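Local coordinates for SusD superfamily protein (Bacteroides fragilis NCTC 9343, PDB 3NQP) that probably binds glycans at the bacterial outer membrane and probably helps pass them to a partner transporter, at residues 126-131 / 164-169; 172-177 / 204-209; 404-409 / 435-440. One frame throughout, in Å; residues are numbered along the deposited sequence. Where two conformers were deposited one is given.

Interaction 1: 126-131 / 164-169; sequences FYYFDL and KEVMTQ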
loop_
_atom_site.group_PDB
_atom_site.type_symbol
_atom_site.label_atom_id
_atom_site.label_comp_id
_atom_site.label_asym_id
_atom_site.label_seq_id
_atom_site.Cartn_x
_atom_site.Cartn_y
_atom_site.Cartn_z
ATOM N N PHE A 126 2.813 -13.017 -1.816
ATOM C CA PHE A 126 2.643 -11.590 -1.933
ATOM C C PHE A 126 2.111 -11.211 -3.312
ATOM O O PHE A 126 1.149 -10.466 -3.426
ATOM C CB PHE A 126 3.966 -10.892 -1.660
ATOM C CG PHE A 126 3.921 -9.422 -1.879
ATOM C CD1 PHE A 126 3.511 -8.583 -0.867
ATOM C CD2 PHE A 126 4.299 -8.884 -3.086
ATOM C CE1 PHE A 126 3.473 -7.235 -1.058
ATOM C CE2 PHE A 126 4.265 -7.521 -3.294
ATOM C CZ PHE A 126 3.844 -6.693 -2.268
ATOM N N TYR A 127 2.770 -11.697 -4.351
ATOM C CA TYR A 127 2.375 -11.372 -5.693
ATOM C C TYR A 127 0.993 -11.950 -5.989
ATOM O O TYR A 127 0.139 -11.270 -6.519
ATOM C CB TYR A 127 3.377 -11.913 -6.704
ATOM C CG TYR A 127 4.655 -11.097 -6.850
ATOM C CD1 TYR A 127 4.631 -9.743 -7.214
ATOM C CD2 TYR A 127 5.890 -11.690 -6.682
ATOM C CE1 TYR A 127 5.828 -9.002 -7.390
ATOM C CE2 TYR A 127 7.083 -10.963 -6.869
ATOM C CZ TYR A 127 7.056 -9.645 -7.230
ATOM O OH TYR A 127 8.263 -8.978 -7.413
ATOM N N TYR A 128 0.760 -13.200 -5.626
ATOM C CA TYR A 128 -0.544 -13.782 -5.931
ATOM C C TYR A 128 -1.704 -13.120 -5.182
ATOM O O TYR A 128 -2.836 -13.166 -5.650
ATOM C CB TYR A 128 -0.540 -15.308 -5.739
ATOM C CG TYR A 128 -0.108 -16.037 -7.011
ATOM C CD1 TYR A 128 -0.905 -16.027 -8.163
ATOM C CD2 TYR A 128 1.080 -16.687 -7.067
ATOM C CE1 TYR A 128 -0.502 -16.670 -9.346
ATOM C CE2 TYR A 128 1.485 -17.374 -8.230
ATOM C CZ TYR A 128 0.691 -17.365 -9.363
ATOM O OH TYR A 128 1.109 -18.053 -10.501
ATOM N N PHE A 129 -1.430 -12.516 -4.029
ATOM C CA PHE A 129 -2.465 -11.843 -3.234
ATOM C C PHE A 129 -2.856 -10.507 -3.893
ATOM O O PHE A 129 -4.043 -10.147 -3.887
ATOM C CB PHE A 129 -2.004 -11.661 -1.781
ATOM C CG PHE A 129 -3.025 -11.013 -0.860
ATOM C CD1 PHE A 129 -4.332 -11.447 -0.803
ATOM C CD2 PHE A 129 -2.640 -9.965 -0.020
ATOM C CE1 PHE A 129 -5.241 -10.860 0.063
ATOM C CE2 PHE A 129 -3.526 -9.367 0.841
ATOM C CZ PHE A 129 -4.854 -9.828 0.891
ATOM N N ASP A 130 -1.893 -9.781 -4.462
ATOM C CA ASP A 130 -2.233 -8.631 -5.328
ATOM C C ASP A 130 -3.096 -9.122 -6.516
ATOM O O ASP A 130 -4.155 -8.522 -6.814
ATOM C CB ASP A 130 -1.003 -7.894 -5.816
ATOM C CG ASP A 130 -0.521 -6.779 -4.836
ATOM O OD1 ASP A 130 -1.064 -6.655 -3.719
ATOM O OD2 ASP A 130 0.420 -6.061 -5.206
ATOM N N LEU A 131 -2.665 -10.189 -7.193
ATOM C CA LEU A 131 -3.419 -10.683 -8.350
ATOM C C LEU A 131 -4.836 -11.092 -7.932
ATOM O O LEU A 131 -5.808 -10.796 -8.629
ATOM C CB LEU A 131 -2.684 -11.833 -9.057
ATOM C CG LEU A 131 -1.403 -11.411 -9.817
ATOM C CD1 LEU A 131 -0.710 -12.627 -10.306
ATOM C CD2 LEU A 131 -1.644 -10.463 -10.987
ATOM N N LYS A 164 -10.967 -19.183 -5.277
ATOM C CA LYS A 164 -10.668 -20.174 -4.237
ATOM C C LYS A 164 -9.378 -20.942 -4.504
ATOM O O LYS A 164 -8.582 -21.145 -3.577
ATOM C CB LYS A 164 -11.817 -21.166 -4.032
ATOM C CG LYS A 164 -11.444 -22.333 -3.109
ATOM C CD LYS A 164 -11.265 -21.909 -1.655
ATOM C CE LYS A 164 -11.370 -23.139 -0.724
ATOM N NZ LYS A 164 -11.092 -22.866 0.709
ATOM N N GLU A 165 -9.172 -21.388 -5.749
ATOM C CA GLU A 165 -7.946 -22.123 -6.087
ATOM C C GLU A 165 -6.709 -21.239 -5.872
ATOM O O GLU A 165 -5.703 -21.724 -5.356
ATOM C CB GLU A 165 -7.960 -22.627 -7.518
ATOM C CG GLU A 165 -8.986 -23.752 -7.746
ATOM C CD GLU A 165 -9.156 -24.108 -9.209
ATOM O OE1 GLU A 165 -9.230 -23.243 -10.070
ATOM O OE2 GLU A 165 -9.247 -25.294 -9.495
ATOM N N VAL A 166 -6.792 -19.963 -6.288
ATOM C CA VAL A 166 -5.668 -18.995 -6.119
ATOM C C VAL A 166 -5.371 -18.789 -4.622
ATOM O O VAL A 166 -4.195 -18.789 -4.190
ATOM C CB VAL A 166 -5.953 -17.660 -6.821
ATOM C CG1 VAL A 166 -4.894 -16.621 -6.517
ATOM C CG2 VAL A 166 -6.074 -17.885 -8.369
HETATM N N MSE A 167 -6.429 -18.620 -3.823
HETATM C CA MSE A 167 -6.253 -18.384 -2.377
HETATM C C MSE A 167 -5.746 -19.637 -1.669
HETATM O O MSE A 167 -4.992 -19.560 -0.706
HETATM C CB MSE A 167 -7.565 -17.966 -1.719
HETATM C CG MSE A 167 -7.401 -17.527 -0.258
HETATM SE SE MSE A 167 -6.015 -16.223 0.127
HETATM C CE MSE A 167 -6.792 -14.636 -0.620
ATOM N N THR A 168 -6.173 -20.796 -2.124
ATOM C CA THR A 168 -5.610 -22.039 -1.566
ATOM C C THR A 168 -4.083 -22.028 -1.718
ATOM O O THR A 168 -3.364 -22.370 -0.773
ATOM C CB THR A 168 -6.279 -23.267 -2.190
ATOM O OG1 THR A 168 -7.645 -23.241 -1.774
ATOM C CG2 THR A 168 -5.624 -24.571 -1.748
ATOM N N GLN A 169 -3.595 -21.571 -2.869
ATOM C CA GLN A 169 -2.192 -21.549 -3.152
ATOM C C GLN A 169 -1.486 -20.500 -2.330
ATOM O O GLN A 169 -0.380 -20.738 -1.820
ATOM C CB GLN A 169 -1.932 -21.228 -4.617
ATOM C CG GLN A 169 -0.429 -21.259 -4.980
ATOM C CD GLN A 169 0.204 -22.618 -4.761
ATOM O OE1 GLN A 169 -0.414 -23.646 -5.017
ATOM N NE2 GLN A 169 1.455 -22.627 -4.293
#
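Tyr128 and Val166 bring the helices 110-135 and 163-181 together with 7.3 Å between their CA atoms, Phe129 and Met167 forming the next pair at 7.6 Å, as the two segments head in broadly opposite directions. The contact is a helix-helix packing in the N-terminal half of the SusD fold, whose helical part is related to tetratricopeptide repeats. It rests on van der Waals packing and lies buried, with two separate points of touch. At the first, Val166 presents one branch, CG1, which rests against the backbone as much as against a side chain: Tyr128 O is 4.1 Å from Val166 CG1, and the ring atom Tyr128 CD1 is 4.4 Å from the same methyl. The tyrosine ring meets that methyl obliquely and then runs on, its OH hydrogen-bonded to Arg141 O, while Phe89 and Ile92 of helix 89-102 pack against it too.

The second point joins Phe129 to Met167, present as selenomethionine. These side chains run alongside each other with their ends on the same side, and both touch Val210 of helix 200-216. Phe129 also takes part in a cation-pi interaction with Arg133. Two successive bends in the Met167 chain, chi2 50° and chi3 72°, fold the terminal methyl back onto the neighbouring helix, so that CE rather than SE makes the contact. The methyl comes to the Phe129 ring at a slant, and Met167 CE sits almost evenly between two adjacent ring atoms, 4.0 Å from Phe129 CD1 and 4.1 Å from Phe129 CE1.

Interaction 2: 172-177 / 204-209; sequences SDLNKS and ECLMGE
Leu174 carries most of the contact between segments 172-177 and 204-209, on helices 163-181 and 200-216, touching both Leu206 and Met207. The short segments are close to antiparallel, with 152° between their N-to-C directions and 10.4 Å between their axes at closest approach; the nearest CA atoms are those of Leu174 and Met207. On the tight, buried side, Leu174 uses different parts of itself for its two partners. Its CD2 branch presses on the branched end of Leu206, Leu174 CD2 lying 3.6 Å from Leu206 CD2, and the two side chains stand roughly perpendicular. The other branch and the root of the side chain take Met207, a selenomethionine: Leu174 CB is 3.9 Å and Leu174 CD1 4.0 Å from Met207 CG, the two side chains passing one another head to tail.

The outer margin is thinner. Asn175 starts out pointing away from the partner helix, but its amide swings back, and Asn175 OD1 comes to 3.6 Å from Met207 CE in a van der Waals contact where the two side chains cross nearly perpendicularly. The methyl gets there because Met207, extended through chi2, turns at its last torsion (chi3 79°). Asn175 itself is exposed, whereas the three apolar side chains are buried.

Beyond the pair, helix 110-135 packs alongside, placing Ala125 against Leu174 and Phe129 against Leu206. His235 of helix 228-241 touches Met207, and Tyr380 of strand 377-381 touches Leu206.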
loop_
_atom_site.group_PDB
_atom_site.type_symbol
_atom_site.label_atom_id
_atom_site.label_comp_id
_atom_site.label_asym_id
_atom_site.label_seq_id
_atom_site.Cartn_x
_atom_site.Cartn_y
_atom_site.Cartn_z
ATOM N N SER A 172 -1.215 -21.898 1.140
ATOM C CA SER A 172 -0.193 -22.946 1.173
ATOM C C SER A 172 1.202 -22.335 1.194
ATOM O O SER A 172 2.061 -22.718 2.003
ATOM C CB SER A 172 -0.355 -23.850 -0.032
ATOM O OG SER A 172 0.674 -24.795 -0.047
ATOM N N ASP A 173 1.410 -21.322 0.347
ATOM C CA ASP A 173 2.702 -20.614 0.292
ATOM C C ASP A 173 3.047 -19.863 1.548
ATOM O O ASP A 173 4.205 -19.828 1.941
ATOM C CB ASP A 173 2.809 -19.692 -0.944
ATOM C CG ASP A 173 3.019 -20.477 -2.242
ATOM O OD1 ASP A 173 3.403 -21.672 -2.152
ATOM O OD2 ASP A 173 2.803 -19.905 -3.337
ATOM N N LEU A 174 2.051 -19.269 2.196
ATOM C CA LEU A 174 2.342 -18.559 3.434
ATOM C C LEU A 174 2.774 -19.565 4.516
ATOM O O LEU A 174 3.719 -19.318 5.269
ATOM C CB LEU A 174 1.132 -17.783 3.904
ATOM C CG LEU A 174 0.792 -16.546 3.046
ATOM C CD1 LEU A 174 -0.634 -16.004 3.360
ATOM C CD2 LEU A 174 1.841 -15.449 3.218
ATOM N N ASN A 175 2.071 -20.681 4.607
ATOM C CA ASN A 175 2.443 -21.723 5.581
ATOM C C ASN A 175 3.828 -22.297 5.314
ATOM O O ASN A 175 4.554 -22.543 6.239
ATOM C CB ASN A 175 1.418 -22.870 5.625
ATOM C CG ASN A 175 0.113 -22.481 6.331
ATOM O OD1 ASN A 175 0.042 -21.516 7.108
ATOM N ND2 ASN A 175 -0.925 -23.265 6.076
ATOM N N LYS A 176 4.169 -22.533 4.054
ATOM C CA LYS A 176 5.495 -23.043 3.713
ATOM C C LYS A 176 6.561 -21.990 4.083
ATOM O O LYS A 176 7.597 -22.338 4.609
ATOM C CB LYS A 176 5.567 -23.393 2.247
ATOM C CG LYS A 176 6.556 -24.487 1.905
ATOM C CD LYS A 176 6.168 -25.863 2.383
ATOM C CE LYS A 176 7.043 -26.950 1.700
ATOM N NZ LYS A 176 7.558 -27.971 2.647
ATOM N N SER A 177 6.278 -20.711 3.807
ATOM C CA SER A 177 7.163 -19.596 4.216
ATOM C C SER A 177 7.444 -19.693 5.708
ATOM O O SER A 177 8.601 -19.673 6.091
ATOM C CB SER A 177 6.625 -18.211 3.817
ATOM O OG SER A 177 7.505 -17.113 4.241
ATOM N N GLU A 204 4.389 -12.898 8.472
ATOM C CA GLU A 204 3.322 -12.808 9.484
ATOM C C GLU A 204 2.376 -11.605 9.206
ATOM O O GLU A 204 1.173 -11.726 9.385
ATOM C CB GLU A 204 3.890 -12.737 10.892
ATOM C CG GLU A 204 4.530 -14.034 11.339
ATOM C CD GLU A 204 4.388 -14.295 12.803
ATOM O OE1 GLU A 204 3.374 -14.920 13.172
ATOM O OE2 GLU A 204 5.248 -13.846 13.572
ATOM N N CYS A 205 2.928 -10.463 8.779
ATOM C CA CYS A 205 2.114 -9.327 8.369
ATOM C C CYS A 205 1.183 -9.684 7.200
ATOM O O CYS A 205 -0.009 -9.416 7.223
ATOM C CB CYS A 205 2.977 -8.149 7.927
ATOM S SG CYS A 205 3.723 -7.283 9.343
ATOM N N LEU A 206 1.766 -10.250 6.169
ATOM C CA LEU A 206 1.015 -10.742 5.042
ATOM C C LEU A 206 -0.049 -11.725 5.491
ATOM O O LEU A 206 -1.175 -11.681 4.976
ATOM C CB LEU A 206 1.938 -11.358 3.979
ATOM C CG LEU A 206 1.314 -11.773 2.656
ATOM C CD1 LEU A 206 0.495 -10.647 2.022
ATOM C CD2 LEU A 206 2.449 -12.208 1.709
HETATM N N MSE A 207 0.247 -12.607 6.434
HETATM C CA MSE A 207 -0.801 -13.546 6.879
HETATM C C MSE A 207 -1.915 -12.783 7.570
HETATM O O MSE A 207 -3.081 -13.080 7.394
HETATM C CB MSE A 207 -0.269 -14.676 7.782
HETATM C CG MSE A 207 0.713 -15.578 7.105
HETATM SE SE MSE A 207 1.381 -16.968 8.252
HETATM C CE MSE A 207 -0.149 -18.095 8.111
ATOM N N GLY A 208 -1.556 -11.764 8.354
ATOM C CA GLY A 208 -2.562 -10.918 8.963
ATOM C C GLY A 208 -3.442 -10.258 7.917
ATOM O O GLY A 208 -4.654 -10.181 8.090
ATOM N N GLU A 209 -2.834 -9.791 6.827
ATOM C CA GLU A 209 -3.570 -9.075 5.781
ATOM C C GLU A 209 -4.477 -10.041 5.003
ATOM O O GLU A 209 -5.654 -9.754 4.764
ATOM C CB GLU A 209 -2.605 -8.369 4.819
ATOM C CG GLU A 209 -3.210 -7.248 3.997
ATOM C CD GLU A 209 -2.149 -6.559 3.151
ATOM O OE1 GLU A 209 -1.099 -7.145 2.839
ATOM O OE2 GLU A 209 -2.344 -5.410 2.817
#

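Interaction 3: 404-409 / 435-440; sequences KYINLV and ELAILH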
loop_
_atom_site.group_PDB
_atom_site.type_symbol
_atom_site.label_atom_id
_atom_site.label_comp_id
_atom_site.label_asym_id
_atom_site.label_seq_id
_atom_site.Cartn_x
_atom_site.Cartn_y
_atom_site.Cartn_z
ATOM N N LYS A 404 -8.426 1.616 21.805
ATOM C CA LYS A 404 -7.029 1.550 22.221
ATOM C C LYS A 404 -6.107 1.730 21.038
ATOM O O LYS A 404 -5.158 2.495 21.088
ATOM C CB LYS A 404 -6.725 0.223 22.932
ATOM C CG LYS A 404 -5.261 -0.029 23.360
ATOM C CD LYS A 404 -5.090 -1.416 23.991
ATOM C CE LYS A 404 -5.161 -2.547 22.931
ATOM N NZ LYS A 404 -5.180 -3.909 23.540
ATOM N N TYR A 405 -6.326 0.953 19.999
ATOM C CA TYR A 405 -5.400 0.980 18.860
ATOM C C TYR A 405 -5.498 2.296 18.061
ATOM O O TYR A 405 -4.488 2.828 17.617
ATOM C CB TYR A 405 -5.688 -0.202 17.961
ATOM C CG TYR A 405 -5.151 -1.495 18.518
ATOM C CD1 TYR A 405 -3.797 -1.651 18.756
ATOM C CD2 TYR A 405 -5.977 -2.574 18.772
ATOM C CE1 TYR A 405 -3.275 -2.872 19.232
ATOM C CE2 TYR A 405 -5.454 -3.791 19.253
ATOM C CZ TYR A 405 -4.104 -3.923 19.477
ATOM O OH TYR A 405 -3.590 -5.120 19.965
ATOM N N ILE A 406 -6.713 2.812 17.865
ATOM C CA ILE A 406 -6.876 4.134 17.238
ATOM C C ILE A 406 -6.148 5.214 18.024
ATOM O O ILE A 406 -5.465 6.050 17.448
ATOM C CB ILE A 406 -8.354 4.542 17.085
ATOM C CG1 ILE A 406 -9.048 3.663 16.038
ATOM C CG2 ILE A 406 -8.478 6.043 16.683
ATOM C CD1 ILE A 406 -10.619 3.818 16.049
ATOM N N ASN A 407 -6.294 5.203 19.333
ATOM C CA ASN A 407 -5.657 6.223 20.157
ATOM C C ASN A 407 -4.136 6.098 20.259
ATOM O O ASN A 407 -3.450 7.110 20.428
ATOM C CB ASN A 407 -6.306 6.291 21.536
ATOM C CG ASN A 407 -7.707 6.902 21.490
ATOM O OD1 ASN A 407 -7.944 7.886 20.770
ATOM N ND2 ASN A 407 -8.645 6.325 22.268
ATOM N N LEU A 408 -3.598 4.887 20.171
ATOM C CA LEU A 408 -2.162 4.729 20.061
ATOM C C LEU A 408 -1.646 5.509 18.833
ATOM O O LEU A 408 -0.704 6.275 18.939
ATOM C CB LEU A 408 -1.773 3.254 19.891
ATOM C CG LEU A 408 -1.604 2.464 21.179
ATOM C CD1 LEU A 408 -1.494 0.937 20.864
ATOM C CD2 LEU A 408 -0.413 2.985 22.016
ATOM N N VAL A 409 -2.292 5.316 17.680
ATOM C CA VAL A 409 -1.881 6.021 16.452
ATOM C C VAL A 409 -2.122 7.520 16.543
ATOM O O VAL A 409 -1.216 8.302 16.204
ATOM C CB VAL A 409 -2.569 5.415 15.226
ATOM C CG1 VAL A 409 -2.172 6.175 13.966
ATOM C CG2 VAL A 409 -2.250 3.883 15.175
ATOM N N GLU A 435 -15.835 1.203 12.538
ATOM C CA GLU A 435 -15.258 0.887 11.204
ATOM C C GLU A 435 -14.822 2.165 10.489
ATOM O O GLU A 435 -13.723 2.242 9.933
ATOM C CB GLU A 435 -16.269 0.123 10.344
ATOM C CG GLU A 435 -15.653 -0.603 9.205
ATOM C CD GLU A 435 -15.172 -2.003 9.576
ATOM O OE1 GLU A 435 -14.855 -2.264 10.761
ATOM O OE2 GLU A 435 -15.111 -2.856 8.675
ATOM N N LEU A 436 -15.668 3.195 10.502
ATOM C CA LEU A 436 -15.322 4.462 9.856
ATOM C C LEU A 436 -14.165 5.186 10.534
ATOM O O LEU A 436 -13.351 5.817 9.863
ATOM C CB LEU A 436 -16.536 5.363 9.699
ATOM C CG LEU A 436 -17.695 4.820 8.834
ATOM C CD1 LEU A 436 -18.950 5.698 8.955
ATOM C CD2 LEU A 436 -17.283 4.602 7.312
ATOM N N ALA A 437 -14.109 5.113 11.850
ATOM C CA ALA A 437 -13.001 5.678 12.614
ATOM C C ALA A 437 -11.669 5.006 12.226
ATOM O O ALA A 437 -10.635 5.683 12.147
ATOM C CB ALA A 437 -13.274 5.577 14.143
ATOM N N ILE A 438 -11.698 3.706 11.957
ATOM C CA ILE A 438 -10.488 2.938 11.616
ATOM C C ILE A 438 -10.103 3.332 10.189
ATOM O O ILE A 438 -8.950 3.674 9.928
ATOM C CB ILE A 438 -10.683 1.409 11.743
ATOM C CG1 ILE A 438 -10.845 0.971 13.216
ATOM C CG2 ILE A 438 -9.487 0.628 11.091
ATOM C CD1 ILE A 438 -11.485 -0.499 13.332
ATOM N N LEU A 439 -11.083 3.361 9.286
ATOM C CA LEU A 439 -10.820 3.808 7.904
ATOM C C LEU A 439 -10.225 5.194 7.886
ATOM O O LEU A 439 -9.245 5.446 7.206
ATOM C CB LEU A 439 -12.094 3.769 7.032
ATOM C CG LEU A 439 -12.060 4.462 5.632
ATOM C CD1 LEU A 439 -11.242 3.676 4.688
ATOM C CD2 LEU A 439 -13.510 4.650 5.089
ATOM N N HIS A 440 -10.823 6.107 8.641
ATOM C CA HIS A 440 -10.406 7.507 8.560
ATOM C C HIS A 440 -9.038 7.712 9.217
ATOM O O HIS A 440 -8.325 8.589 8.824
ATOM C CB HIS A 440 -11.464 8.441 9.141
ATOM C CG HIS A 440 -12.716 8.533 8.310
ATOM N ND1 HIS A 440 -13.947 8.874 8.844
ATOM C CD2 HIS A 440 -12.932 8.286 6.993
ATOM C CE1 HIS A 440 -14.853 8.851 7.879
ATOM N NE2 HIS A 440 -14.266 8.508 6.748
#
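Ile406 faces Ala437 and Ile438 from helix 399-414, and a single methyl, its CD1, makes both contacts with helix 431-445. The two segments run in much the same direction, and their nearest CA atoms, those of Ile406 and Ile438, are 6.8 Å apart. The Ile406 side chain starts out toward the other helix. Its longer branch is stretched out (chi2 168°), which carries the terminal methyl to the surface of helix 431-445. That methyl settles on two consecutive residues at once. Ala437, also directed toward the partner helix, meets it with its only side-chain carbon: Ile406 CD1 and Ala437 CB are 3.7 Å apart.

Ile438 is turned differently. It leaves its helix at an angle to the partner, and its side chain lies nearly perpendicular to that of Ile406. The encounter is therefore methyl against flank, with Ile406 CD1 lying 4.0 Å from Ile438 CG1, the methylene in the middle of the branch, rather than end against end. The contact is small, 103 Å² in all, and entirely apolar.

Other parts of the chain also pack on these three buried residues. Tyr425, from the segment linking the helices, packs on both Ile406 and Ala437, and Glu441, one turn beyond Ala437, also touches Ile406. On another flank, Ala390 of helix 382-396 packs on Ile438, as does Met459. This is plain hydrophobic packing between two successive long helices in the C-terminal half of a SusD-type fold, belonging to its helical scaffold.

How the interactions relate
Interactions 1 and 2 belong to one three-helix cluster. Their centres are 11 Å apart, helix 163-181 serves both, and each of the other two helices, 110-135 and 200-216, packs against the other as well. They touch directly, Phe126 N lying 3.6 Å from Leu206 CD2, Phe129 CD2 3.8 Å from Leu206 CD1 and Phe129 CE2 3.8 Å from Glu209 CG. Interaction 3 stands apart in the C-terminal half of the chain: its centre is 28 Å from that of interaction 1 and 25 Å from that of interaction 2, with nearest atoms about 15 and 12 Å away. Helix 382-396 bridges this gap, touching segments 204-209 and 435-440.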